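Local coordinates for oxysterol-binding protein homolog 3 (Saccharomyces cerevisiae, PDB 4IC4) that carries sterols and phospholipids in a hydrophobic pocket and moves them between membranes in phosphoinositide-coupled, non-vesicular transport, at residues L85-T89 and H157-E161; S163-S169 and N180-I184; Q200-I204 and M215-F221. All blocks are in the same frame, centred on the assembly; numbering follows the deposited sequence.

Contact 1. Residues L85-T89 and H157-E161; sequences LTKAT and HLDWE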
ATOM      1  N   LEU A  85      15.427  -3.519   0.210  1.00 10.00           N
ATOM      2  CA  LEU A  85      16.027  -2.357  -0.436  1.00 10.06           C
ATOM      3  C   LEU A  85      17.387  -2.075   0.182  1.00 11.63           C
ATOM      4  O   LEU A  85      18.354  -1.764  -0.521  1.00 11.62           O
ATOM      5  CB  LEU A  85      15.120  -1.133  -0.290  1.00 10.42           C
ATOM      6  CG  LEU A  85      13.743  -1.285  -0.944  1.00 10.13           C
ATOM      7  CD1 LEU A  85      12.930  -0.017  -0.734  1.00 11.21           C
ATOM      8  CD2 LEU A  85      13.913  -1.590  -2.429  1.00 12.33           C
ATOM      9  N   THR A  86      17.461  -2.190   1.503  1.00 11.14           N
ATOM     10  CA  THR A  86      18.712  -1.960   2.204  1.00 11.79           C
ATOM     11  C   THR A  86      19.736  -2.998   1.741  1.00 12.32           C
ATOM     12  O   THR A  86      20.889  -2.662   1.469  1.00 12.80           O
ATOM     13  CB  THR A  86      18.503  -2.048   3.725  1.00 11.54           C
ATOM     14  OG1 THR A  86      17.557  -1.048   4.123  1.00 11.45           O
ATOM     15  CG2 THR A  86      19.824  -1.824   4.463  1.00 11.53           C
ATOM     16  N   LYS A  87      19.307  -4.252   1.624  1.00 12.53           N
ATOM     17  CA  LYS A  87      20.208  -5.312   1.177  1.00 13.43           C
ATOM     18  C   LYS A  87      20.648  -5.051  -0.260  1.00 14.36           C
ATOM     19  O   LYS A  87      21.788  -5.337  -0.636  1.00 15.55           O
ATOM     20  CB  LYS A  87      19.521  -6.676   1.263  1.00 14.72           C
ATOM     21  CG  LYS A  87      20.402  -7.833   0.817  1.00 16.91           C
ATOM     22  CD  LYS A  87      19.716  -9.186   0.967  1.00 22.64           C
ATOM     23  CE  LYS A  87      19.482  -9.555   2.424  1.00 25.78           C
ATOM     24  NZ  LYS A  87      18.490  -8.667   3.083  1.00 27.87           N
ATOM     25  N   ALA A  88      19.740  -4.501  -1.060  1.00 13.44           N
ATOM     26  CA  ALA A  88      20.039  -4.203  -2.453  1.00 13.25           C
ATOM     27  C   ALA A  88      21.218  -3.241  -2.574  1.00 13.92           C
ATOM     28  O   ALA A  88      22.074  -3.415  -3.443  1.00 15.72           O
ATOM     29  CB  ALA A  88      18.801  -3.618  -3.142  1.00 12.78           C
ATOM     30  N   THR A  89      21.272  -2.237  -1.704  1.00 14.17           N
ATOM     31  CA  THR A  89      22.356  -1.255  -1.740  1.00 15.08           C
ATOM     32  C   THR A  89      23.691  -1.850  -1.309  1.00 16.19           C
ATOM     33  O   THR A  89      24.723  -1.186  -1.399  1.00 17.19           O
ATOM     34  CB  THR A  89      22.079  -0.038  -0.817  1.00 13.41           C
ATOM     35  OG1 THR A  89      22.101  -0.453   0.555  1.00 14.78           O
ATOM     36  CG2 THR A  89      20.730   0.590  -1.144  1.00 13.42           C
ATOM     37  N   HIS A 157      15.362   6.268   4.050  1.00 10.56           N
ATOM     38  CA  HIS A 157      16.277   5.426   4.812  1.00 10.79           C
ATOM     39  C   HIS A 157      17.620   6.122   4.604  1.00 11.86           C
ATOM     40  O   HIS A 157      17.753   6.957   3.709  1.00 11.31           O
ATOM     41  CB  HIS A 157      16.296   4.017   4.209  1.00 10.65           C
ATOM     42  CG  HIS A 157      17.187   3.047   4.924  1.00 10.46           C
ATOM     43  ND1 HIS A 157      18.555   3.023   4.754  1.00 11.50           N
ATOM     44  CD2 HIS A 157      16.896   2.033   5.775  1.00 11.29           C
ATOM     45  CE1 HIS A 157      19.067   2.034   5.466  1.00 12.40           C
ATOM     46  NE2 HIS A 157      18.082   1.418   6.093  1.00 12.76           N
ATOM     47  N   LEU A 158      18.609   5.807   5.428  1.00 13.02           N
ATOM     48  CA  LEU A 158      19.916   6.428   5.264  1.00 14.29           C
ATOM     49  C   LEU A 158      20.511   6.126   3.890  1.00 13.84           C
ATOM     50  O   LEU A 158      21.195   6.969   3.300  1.00 14.68           O
ATOM     51  CB  LEU A 158      20.885   5.923   6.340  1.00 14.76           C
ATOM     52  CG  LEU A 158      22.352   6.338   6.174  1.00 19.53           C
ATOM     53  CD1 LEU A 158      22.482   7.832   6.396  1.00 20.91           C
ATOM     54  CD2 LEU A 158      23.221   5.580   7.164  1.00 22.11           C
ATOM     55  N   ASP A 159      20.226   4.937   3.366  1.00 11.61           N
ATOM     56  CA  ASP A 159      20.810   4.522   2.093  1.00 11.56           C
ATOM     57  C   ASP A 159      19.914   4.508   0.857  1.00 10.24           C
ATOM     58  O   ASP A 159      20.374   4.181  -0.234  1.00 11.30           O
ATOM     59  CB  ASP A 159      21.454   3.145   2.268  1.00 12.85           C
ATOM     60  CG  ASP A 159      22.397   3.093   3.456  1.00 13.92           C
ATOM     61  OD1 ASP A 159      23.190   4.043   3.624  1.00 16.68           O
ATOM     62  OD2 ASP A 159      22.343   2.108   4.219  1.00 17.05           O
ATOM     63  N   TRP A 160      18.644   4.857   1.018  1.00  9.55           N
ATOM     64  CA  TRP A 160      17.725   4.875  -0.115  1.00 10.20           C
ATOM     65  C   TRP A 160      16.477   5.655   0.232  1.00  9.86           C
ATOM     66  O   TRP A 160      16.184   5.905   1.398  1.00  9.62           O
ATOM     67  CB  TRP A 160      17.316   3.449  -0.532  1.00 10.05           C
ATOM     68  CG  TRP A 160      16.754   2.597   0.591  1.00 10.42           C
ATOM     69  CD1 TRP A 160      17.430   1.661   1.319  1.00 10.00           C
ATOM     70  CD2 TRP A 160      15.417   2.625   1.117  1.00  9.85           C
ATOM     71  NE1 TRP A 160      16.600   1.103   2.266  1.00 10.92           N
ATOM     72  CE2 TRP A 160      15.360   1.677   2.165  1.00  9.80           C
ATOM     73  CE3 TRP A 160      14.262   3.359   0.808  1.00  9.94           C
ATOM     74  CZ2 TRP A 160      14.196   1.443   2.908  1.00 10.44           C
ATOM     75  CZ3 TRP A 160      13.100   3.126   1.551  1.00 11.83           C
ATOM     76  CH2 TRP A 160      13.079   2.175   2.588  1.00 10.81           C
ATOM     77  N   GLU A 161      15.754   6.067  -0.798  1.00 10.13           N
ATOM     78  CA  GLU A 161      14.501   6.775  -0.596  1.00 11.08           C
ATOM     79  C   GLU A 161      13.587   6.390  -1.740  1.00 10.18           C
ATOM     80  O   GLU A 161      14.049   5.962  -2.801  1.00 10.33           O
ATOM     81  CB  GLU A 161      14.708   8.290  -0.548  1.00 12.21           C
ATOM     82  CG  GLU A 161      15.308   8.901  -1.796  1.00 14.41           C
ATOM     83  CD  GLU A 161      15.371  10.413  -1.711  1.00 14.99           C
ATOM     84  OE1 GLU A 161      15.904  10.935  -0.707  1.00 16.83           O
ATOM     85  OE2 GLU A 161      14.888  11.078  -2.651  1.00 17.86           O
TER
HETATM   86  O   HOH W   1      23.712   0.104   2.582  1.00 22.74           O
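Leu85 and Thr86 of helix 83-88, and Thr89 just after, meet the turn from His157 to Trp160, and the two backbones stay apart, with 6.8 Å between Thr86 CA and Asp159 CA, so that side chains bridge them. The indole of Trp160 is the centrepiece. Its NE1 donates to Thr86 OG1 (3.0 Å) in an almost straight bond, 174° at the hydrogen, with the oxygen lying in the ring plane. Leu85 covers one indole face: CB sits 3.7 Å from the centroid of the five-membered ring of Trp160, a CH-pi contact, and CD1 lies over the six-membered ring. Across the opposite face is His157 CB, so the ring is sandwiched between helix and turn. Trp160 CB points at the helix, and chi1 of 54° sets the indole so that NE1 meets Thr86 OG1. The turn joins antiparallel strands 150-157 and 160-172 of the beta barrel of the OSBP-related domain, and helix 83-88 packs against this end of the hairpin; Leu85 also touches Phe101 and Leu187. Within the turn, Asp159 N donates to His157 ND1 (2.9 Å) in the imidazole plane, which probably steadies the ring and, if the imidazole is neutral, would leave its proton on NE2. Thr89 OG1 donates to Thr86 O (2.7 Å) and accepts from a water 2.6 Å from that OG1; the same water reaches Asp159 OD2 through a weak bond.

Contact 2. Residues S163-S169 and N180-I184; sequences SYTVTPS and NNEGI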
ATOM      1  N   SER A 163       9.763   7.547  -3.772  1.00 10.34           N
ATOM      2  CA  SER A 163       8.651   8.468  -3.963  1.00 10.82           C
ATOM      3  C   SER A 163       7.593   7.742  -4.789  1.00 10.14           C
ATOM      4  O   SER A 163       7.912   6.883  -5.619  1.00 11.92           O
ATOM      5  CB  SER A 163       9.125   9.725  -4.690  1.00 12.43           C
ATOM      6  OG  SER A 163       9.664   9.391  -5.956  1.00 19.67           O
ATOM      7  N   TYR A 164       6.333   8.090  -4.563  1.00  9.26           N
ATOM      8  CA  TYR A 164       5.242   7.429  -5.259  1.00  8.25           C
ATOM      9  C   TYR A 164       4.008   8.313  -5.272  1.00  9.57           C
ATOM     10  O   TYR A 164       3.581   8.801  -4.234  1.00 11.86           O
ATOM     11  CB  TYR A 164       4.948   6.111  -4.529  1.00  8.18           C
ATOM     12  CG  TYR A 164       4.001   5.113  -5.184  1.00  9.41           C
ATOM     13  CD1 TYR A 164       3.921   4.976  -6.579  1.00 10.04           C
ATOM     14  CD2 TYR A 164       3.296   4.196  -4.390  1.00 10.98           C
ATOM     15  CE1 TYR A 164       3.175   3.941  -7.153  1.00 10.17           C
ATOM     16  CE2 TYR A 164       2.553   3.168  -4.952  1.00 11.57           C
ATOM     17  CZ  TYR A 164       2.499   3.038  -6.330  1.00 11.36           C
ATOM     18  OH  TYR A 164       1.797   1.978  -6.865  1.00 10.40           O
ATOM     19  N   THR A 165       3.461   8.541  -6.459  1.00  8.72           N
ATOM     20  CA  THR A 165       2.235   9.319  -6.627  1.00  9.71           C
ATOM     21  C   THR A 165       1.327   8.290  -7.278  1.00 10.40           C
ATOM     22  O   THR A 165       1.583   7.848  -8.402  1.00 11.47           O
ATOM     23  CB  THR A 165       2.441  10.531  -7.554  1.00  8.77           C
ATOM     24  OG1 THR A 165       3.344  11.457  -6.932  1.00 11.35           O
ATOM     25  CG2 THR A 165       1.117  11.223  -7.811  1.00 10.69           C
ATOM     26  N   VAL A 166       0.262   7.909  -6.582  1.00  9.93           N
ATOM     27  CA  VAL A 166      -0.591   6.856  -7.101  1.00 10.71           C
ATOM     28  C   VAL A 166      -2.095   7.076  -7.055  1.00 10.07           C
ATOM     29  O   VAL A 166      -2.634   7.700  -6.137  1.00  8.80           O
ATOM     30  CB  VAL A 166      -0.263   5.549  -6.360  1.00 10.42           C
ATOM     31  CG1 VAL A 166      -0.538   5.725  -4.868  1.00 11.98           C
ATOM     32  CG2 VAL A 166      -1.077   4.407  -6.905  1.00 12.30           C
ATOM     33  N   THR A 167      -2.761   6.537  -8.067  1.00 10.80           N
ATOM     34  CA  THR A 167      -4.207   6.597  -8.180  1.00 11.67           C
ATOM     35  C   THR A 167      -4.699   5.180  -8.418  1.00 13.01           C
ATOM     36  O   THR A 167      -4.442   4.605  -9.477  1.00 11.18           O
ATOM     37  CB  THR A 167      -4.659   7.468  -9.369  1.00 12.65           C
ATOM     38  OG1 THR A 167      -4.365   8.841  -9.093  1.00 14.20           O
ATOM     39  CG2 THR A 167      -6.165   7.315  -9.603  1.00 14.60           C
ATOM     40  N   PRO A 168      -5.379   4.582  -7.427  1.00 12.70           N
ATOM     41  CA  PRO A 168      -5.884   3.219  -7.611  1.00 13.44           C
ATOM     42  C   PRO A 168      -6.995   3.266  -8.651  1.00 13.86           C
ATOM     43  O   PRO A 168      -7.724   4.253  -8.737  1.00 16.16           O
ATOM     44  CB  PRO A 168      -6.409   2.852  -6.225  1.00 13.84           C
ATOM     45  CG  PRO A 168      -5.532   3.664  -5.304  1.00 13.30           C
ATOM     46  CD  PRO A 168      -5.475   4.995  -6.014  1.00 13.24           C
ATOM     47  N   SER A 169      -7.115   2.215  -9.451  1.00 16.67           N
ATOM     48  CA  SER A 169      -8.159   2.175 -10.466  1.00 18.09           C
ATOM     49  C   SER A 169      -8.753   0.780 -10.514  1.00 19.69           C
ATOM     50  O   SER A 169      -8.119  -0.191 -10.099  1.00 16.62           O
ATOM     51  CB  SER A 169      -7.597   2.546 -11.840  1.00 19.53           C
ATOM     52  OG  SER A 169      -6.786   1.510 -12.358  1.00 22.49           O
ATOM     53  N   ASN A 180      -5.647  -1.876 -10.328  1.00 16.62           N
ATOM     54  CA  ASN A 180      -4.356  -1.313 -10.689  1.00 17.20           C
ATOM     55  C   ASN A 180      -4.039  -0.099  -9.842  1.00 15.03           C
ATOM     56  O   ASN A 180      -4.931   0.570  -9.323  1.00 16.20           O
ATOM     57  CB  ASN A 180      -4.324  -0.886 -12.160  1.00 20.10           C
ATOM     58  CG  ASN A 180      -4.369  -2.059 -13.117  1.00 21.55           C
ATOM     59  OD1 ASN A 180      -5.436  -2.586 -13.422  1.00 25.03           O
ATOM     60  ND2 ASN A 180      -3.203  -2.478 -13.591  1.00 24.46           N
ATOM     61  N   ASN A 181      -2.748   0.161  -9.691  1.00 12.75           N
ATOM     62  CA  ASN A 181      -2.272   1.332  -8.974  1.00 13.41           C
ATOM     63  C   ASN A 181      -1.555   2.097 -10.075  1.00 12.09           C
ATOM     64  O   ASN A 181      -0.486   1.680 -10.527  1.00 13.14           O
ATOM     65  CB  ASN A 181      -1.280   0.950  -7.874  1.00 13.23           C
ATOM     66  CG  ASN A 181      -1.938   0.785  -6.515  1.00 15.50           C
ATOM     67  OD1 ASN A 181      -1.313   0.299  -5.574  1.00 19.38           O
ATOM     68  ND2 ASN A 181      -3.195   1.198  -6.401  1.00 12.76           N
ATOM     69  N   GLU A 182      -2.153   3.190 -10.532  1.00 11.25           N
ATOM     70  CA  GLU A 182      -1.550   3.988 -11.590  1.00 11.88           C
ATOM     71  C   GLU A 182      -0.514   4.917 -10.982  1.00 11.20           C
ATOM     72  O   GLU A 182      -0.828   5.746 -10.123  1.00 11.44           O
ATOM     73  CB  GLU A 182      -2.619   4.799 -12.327  1.00 13.66           C
ATOM     74  CG  GLU A 182      -3.787   3.957 -12.821  1.00 15.85           C
ATOM     75  CD  GLU A 182      -4.801   4.753 -13.629  1.00 18.48           C
ATOM     76  OE1 GLU A 182      -4.960   5.966 -13.377  1.00 19.43           O
ATOM     77  OE2 GLU A 182      -5.455   4.153 -14.511  1.00 24.11           O
ATOM     78  N   GLY A 183       0.725   4.779 -11.432  1.00 11.13           N
ATOM     79  CA  GLY A 183       1.788   5.609 -10.909  1.00 10.74           C
ATOM     80  C   GLY A 183       3.081   4.830 -10.851  1.00 11.56           C
ATOM     81  O   GLY A 183       3.085   3.614 -10.640  1.00 12.60           O
ATOM     82  N   ILE A 184       4.186   5.536 -11.038  1.00 11.27           N
ATOM     83  CA  ILE A 184       5.492   4.901 -11.019  1.00 11.98           C
ATOM     84  C   ILE A 184       6.173   5.018  -9.664  1.00 11.76           C
ATOM     85  O   ILE A 184       6.250   6.101  -9.089  1.00 12.77           O
ATOM     86  CB  ILE A 184       6.421   5.524 -12.086  1.00 15.77           C
ATOM     87  CG1 ILE A 184       5.809   5.340 -13.475  1.00 17.45           C
ATOM     88  CG2 ILE A 184       7.797   4.876 -12.023  1.00 16.63           C
ATOM     89  CD1 ILE A 184       6.630   5.943 -14.590  1.00 20.41           C
TER
HETATM   90  O   HOH W   2       1.948   1.531  -9.474  1.00 11.63           O
HETATM   91  O   HOH W   3       5.161   8.429  -8.845  1.00 18.50           O
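Tyr164 reaches across from strand 160-172 to Asn181, Gly183 and Ile184 of its hairpin partner, strand 177-189. From CB, CG swings anti to the backbone N (chi1 -170°), laying the ring over Val166 CB. The ring edge then runs past two carbonyls: CD1 is 3.6 Å from Ile184 O, and CE1 is 3.5 Å from Gly183 O. At the tip, OH touches Asn181 CB (3.4 Å) and donates to a water 2.7 Å from that OH; the water in turn donates to Asn181 O and Gly183 O. A phenylalanine here would probably leave this water without its donor and freer to turn between the two carbonyls. The antiparallel pairing is held by Thr167 with Glu182 and Ser169 with Asn180 (Ser169 N to Asn180 O, 2.7 Å); Pro168 and Asn181 form the non-hydrogen-bonded pair between them. Past Glu182 the regular pairing is interrupted at Gly183 and resumes where Ser163 pairs with Arg186. Gly183 CA lies 3.4 Å from Thr165 O; a CB would strike that oxygen and, at this phi of 145°, also the carbonyl before it. A second water links Thr165 N to Ile184 O, so water carries the polar link where pairing lapses, with Tyr164 OH orienting one molecule.

Contact 3. Residues Q200-I204 and M215-F221; sequences QPTTI and MEPVNEF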
ATOM      1  N   GLN A 200       3.343  -0.929 -10.310  1.00 11.73           N
ATOM      2  CA  GLN A 200       2.896  -2.172  -9.700  1.00 13.15           C
ATOM      3  C   GLN A 200       2.073  -2.996 -10.681  1.00 13.37           C
ATOM      4  O   GLN A 200       1.306  -2.455 -11.474  1.00 15.36           O
ATOM      5  CB  GLN A 200       2.106  -1.891  -8.418  1.00 12.94           C
ATOM      6  CG  GLN A 200       3.024  -1.535  -7.257  1.00 14.34           C
ATOM      7  CD  GLN A 200       2.316  -1.452  -5.920  1.00 18.10           C
ATOM      8  OE1 GLN A 200       2.963  -1.419  -4.871  1.00 21.00           O
ATOM      9  NE2 GLN A 200       0.990  -1.410  -5.948  1.00 19.98           N
ATOM     10  N   PRO A 201       2.231  -4.325 -10.642  1.00 15.05           N
ATOM     11  CA  PRO A 201       1.494  -5.210 -11.545  1.00 16.12           C
ATOM     12  C   PRO A 201      -0.013  -5.191 -11.344  1.00 16.13           C
ATOM     13  O   PRO A 201      -0.511  -4.843 -10.275  1.00 17.65           O
ATOM     14  CB  PRO A 201       2.094  -6.579 -11.247  1.00 15.51           C
ATOM     15  CG  PRO A 201       2.410  -6.481  -9.796  1.00 15.54           C
ATOM     16  CD  PRO A 201       3.041  -5.106  -9.691  1.00 15.81           C
ATOM     17  N   THR A 202      -0.724  -5.573 -12.397  1.00 17.29           N
ATOM     18  CA  THR A 202      -2.173  -5.637 -12.378  1.00 17.69           C
ATOM     19  C   THR A 202      -2.589  -6.865 -11.580  1.00 16.63           C
ATOM     20  O   THR A 202      -1.933  -7.904 -11.647  1.00 15.60           O
ATOM     21  CB  THR A 202      -2.735  -5.791 -13.811  1.00 18.46           C
ATOM     22  OG1 THR A 202      -2.292  -4.696 -14.622  1.00 20.39           O
ATOM     23  CG2 THR A 202      -4.253  -5.834 -13.791  1.00 19.87           C
ATOM     24  N   THR A 203      -3.664  -6.739 -10.811  1.00 15.63           N
ATOM     25  CA  THR A 203      -4.180  -7.863 -10.044  1.00 15.39           C
ATOM     26  C   THR A 203      -5.652  -8.009 -10.402  1.00 16.25           C
ATOM     27  O   THR A 203      -6.270  -7.070 -10.900  1.00 16.44           O
ATOM     28  CB  THR A 203      -4.047  -7.648  -8.520  1.00 16.53           C
ATOM     29  OG1 THR A 203      -4.715  -6.440  -8.139  1.00 18.21           O
ATOM     30  CG2 THR A 203      -2.583  -7.574  -8.122  1.00 16.01           C
ATOM     31  N   ILE A 204      -6.208  -9.188 -10.153  1.00 16.59           N
ATOM     32  CA  ILE A 204      -7.609  -9.442 -10.457  1.00 18.07           C
ATOM     33  C   ILE A 204      -8.324 -10.071  -9.267  1.00 17.55           C
ATOM     34  O   ILE A 204      -7.801 -10.981  -8.629  1.00 16.95           O
ATOM     35  CB  ILE A 204      -7.756 -10.397 -11.667  1.00 19.83           C
ATOM     36  CG1 ILE A 204      -7.005  -9.836 -12.879  1.00 22.03           C
ATOM     37  CG2 ILE A 204      -9.228 -10.598 -11.995  1.00 20.46           C
ATOM     38  CD1 ILE A 204      -7.564  -8.536 -13.418  1.00 22.51           C
ATOM     39  N   MET A 215      -7.647 -12.939  -4.845  1.00 15.09           N
ATOM     40  CA  MET A 215      -6.934 -12.089  -5.785  1.00 15.13           C
ATOM     41  C   MET A 215      -5.672 -12.764  -6.287  1.00 15.31           C
ATOM     42  O   MET A 215      -5.074 -13.586  -5.594  1.00 14.80           O
ATOM     43  CB  MET A 215      -6.557 -10.765  -5.124  1.00 17.75           C
ATOM     44  CG  MET A 215      -7.716  -9.817  -4.938  1.00 19.36           C
ATOM     45  SD  MET A 215      -7.248  -8.360  -3.987  1.00 22.64           S
ATOM     46  CE  MET A 215      -6.027  -7.616  -5.069  1.00 22.09           C
ATOM     47  N   GLU A 216      -5.271 -12.408  -7.499  1.00 14.88           N
ATOM     48  CA  GLU A 216      -4.060 -12.961  -8.086  1.00 15.47           C
ATOM     49  C   GLU A 216      -3.499 -11.973  -9.102  1.00 15.23           C
ATOM     50  O   GLU A 216      -4.246 -11.256  -9.773  1.00 15.70           O
ATOM     51  CB  GLU A 216      -4.356 -14.305  -8.767  1.00 16.78           C
ATOM     52  CG  GLU A 216      -5.137 -14.203 -10.068  1.00 19.76           C
ATOM     53  CD  GLU A 216      -5.458 -15.560 -10.675  1.00 20.34           C
ATOM     54  OE1 GLU A 216      -5.807 -15.604 -11.873  1.00 22.58           O
ATOM     55  OE2 GLU A 216      -5.373 -16.579  -9.954  1.00 21.25           O
ATOM     56  N   PRO A 217      -2.164 -11.899  -9.211  1.00 14.93           N
ATOM     57  CA  PRO A 217      -1.545 -10.985 -10.168  1.00 14.04           C
ATOM     58  C   PRO A 217      -1.676 -11.585 -11.562  1.00 16.14           C
ATOM     59  O   PRO A 217      -1.806 -12.802 -11.709  1.00 17.22           O
ATOM     60  CB  PRO A 217      -0.096 -10.925  -9.696  1.00 14.17           C
ATOM     61  CG  PRO A 217       0.128 -12.303  -9.170  1.00 13.87           C
ATOM     62  CD  PRO A 217      -1.144 -12.579  -8.395  1.00 13.52           C
ATOM     63  N   VAL A 218      -1.648 -10.736 -12.581  1.00 16.95           N
ATOM     64  CA  VAL A 218      -1.761 -11.204 -13.956  1.00 18.60           C
ATOM     65  C   VAL A 218      -0.774 -10.494 -14.868  1.00 18.47           C
ATOM     66  O   VAL A 218      -0.174  -9.485 -14.494  1.00 18.39           O
ATOM     67  CB  VAL A 218      -3.188 -10.986 -14.519  1.00 19.21           C
ATOM     68  CG1 VAL A 218      -4.189 -11.822 -13.741  1.00 21.24           C
ATOM     69  CG2 VAL A 218      -3.558  -9.509 -14.450  1.00 20.06           C
ATOM     70  N   ASN A 219      -0.609 -11.037 -16.070  1.00 19.74           N
ATOM     71  CA  ASN A 219       0.287 -10.463 -17.060  1.00 19.85           C
ATOM     72  C   ASN A 219       1.727 -10.377 -16.569  1.00 19.52           C
ATOM     73  O   ASN A 219       2.243 -11.319 -15.972  1.00 19.63           O
ATOM     74  CB  ASN A 219      -0.224  -9.078 -17.474  1.00 22.00           C
ATOM     75  CG  ASN A 219      -1.550  -9.144 -18.213  1.00 24.96           C
ATOM     76  OD1 ASN A 219      -2.225  -8.130 -18.394  1.00 25.22           O
ATOM     77  ND2 ASN A 219      -1.924 -10.341 -18.652  1.00 25.23           N
ATOM     78  N   GLU A 220       2.368  -9.240 -16.812  1.00 18.89           N
ATOM     79  CA  GLU A 220       3.760  -9.050 -16.425  1.00 19.37           C
ATOM     80  C   GLU A 220       4.056  -7.579 -16.162  1.00 18.13           C
ATOM     81  O   GLU A 220       3.202  -6.717 -16.368  1.00 17.90           O
ATOM     82  CB  GLU A 220       4.662  -9.537 -17.559  1.00 23.33           C
ATOM     83  CG  GLU A 220       4.542  -8.683 -18.817  1.00 27.41           C
ATOM     84  CD  GLU A 220       4.539  -9.500 -20.096  1.00 30.74           C
ATOM     85  OE1 GLU A 220       5.529 -10.215 -20.356  1.00 32.84           O
ATOM     86  OE2 GLU A 220       3.540  -9.428 -20.843  1.00 34.67           O
ATOM     87  N   PHE A 221       5.271  -7.302 -15.702  1.00 17.33           N
ATOM     88  CA  PHE A 221       5.711  -5.934 -15.456  1.00 15.05           C
ATOM     89  C   PHE A 221       7.230  -5.931 -15.356  1.00 15.60           C
ATOM     90  O   PHE A 221       7.843  -6.976 -15.120  1.00 15.22           O
ATOM     91  CB  PHE A 221       5.051  -5.349 -14.191  1.00 14.18           C
ATOM     92  CG  PHE A 221       5.726  -5.719 -12.901  1.00 12.56           C
ATOM     93  CD1 PHE A 221       6.590  -4.822 -12.276  1.00 13.36           C
ATOM     94  CD2 PHE A 221       5.461  -6.935 -12.284  1.00 13.41           C
ATOM     95  CE1 PHE A 221       7.174  -5.130 -11.048  1.00 12.64           C
ATOM     96  CE2 PHE A 221       6.041  -7.256 -11.057  1.00 12.86           C
ATOM     97  CZ  PHE A 221       6.899  -6.354 -10.436  1.00 13.91           C
TER
HETATM   98  O   HOH W   4       1.007  -6.972 -14.367  1.00 20.02           O
HETATM   99  O   HOH W   5      -2.849  -5.492 -17.308  1.00 20.73           O
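Thr203 and Ile204 pair with Pro217 and Glu216 in an antiparallel beta hairpin, strands 203-206 and 214-225, within the barrel of the OSBP-related domain. Three backbone hydrogen bonds join residues 200-204 to 215-221. Ile204 and Glu216 exchange two, Ile204 N to Glu216 O (2.9 Å) and Glu216 N to Ile204 O, and Val218 N donates to Thr202 O (3.0 Å). Pro217, which has no N-H to give, occupies the non-hydrogen-bonded position opposite Thr203; CA-H...O contacts add to the grip, the shortest from Met215 CA to Ile204 O (3.2 Å). Among the apolar contacts, Ile204 CG1 meets Val218 CG1 at 3.6 Å, the two side chains crossing at about a right angle, and Val218 CG2 leans on Thr202 CG2. The Met215 chain bends at chi3 (63°), and its CE methyl packs on Thr203 OG1, whose hydroxyl has a weak hydrogen bond with Leu179 O. Glu216 OE1 makes a salt bridge with Lys206 of the partner strand, and OE2 accepts a hydrogen bond from Ser245 N. Water takes over where the chain departs from strand geometry at Asn219: one molecule accepts from Thr202 N and donates to Val218 O and Glu220 O. Beyond it, Pro201 and Phe221 lie side by side, with Pro201 CB 3.5 Å from Phe221 CD2 and Pro201 CD above the centre of the phenyl ring, 3.9 Å from its centroid and only 11° off the ring normal.

From the N terminus, contact 1 closes first, spanning 67 residues to bring helix 83-88 against the start of strand 160-172. The same strand runs on into contact 2, which pairs it with strand 177-189 and closes over only 10 intervening residues, as contact 3 does further along. The three follow one another in series; none nests or crosses. Contacts 1 and 2 have centres about 22 Å apart and share strand 160-172. Contacts 2 and 3 lie closer, with centres about 14 Å apart, because strands 177-189 and 203-206 are neighbours; Tyr164 OH packs 3.6 Å from Gln200 CD. Together they tie a helix to two hairpins of the barrel wall, with strand 195-199 between these in sequence.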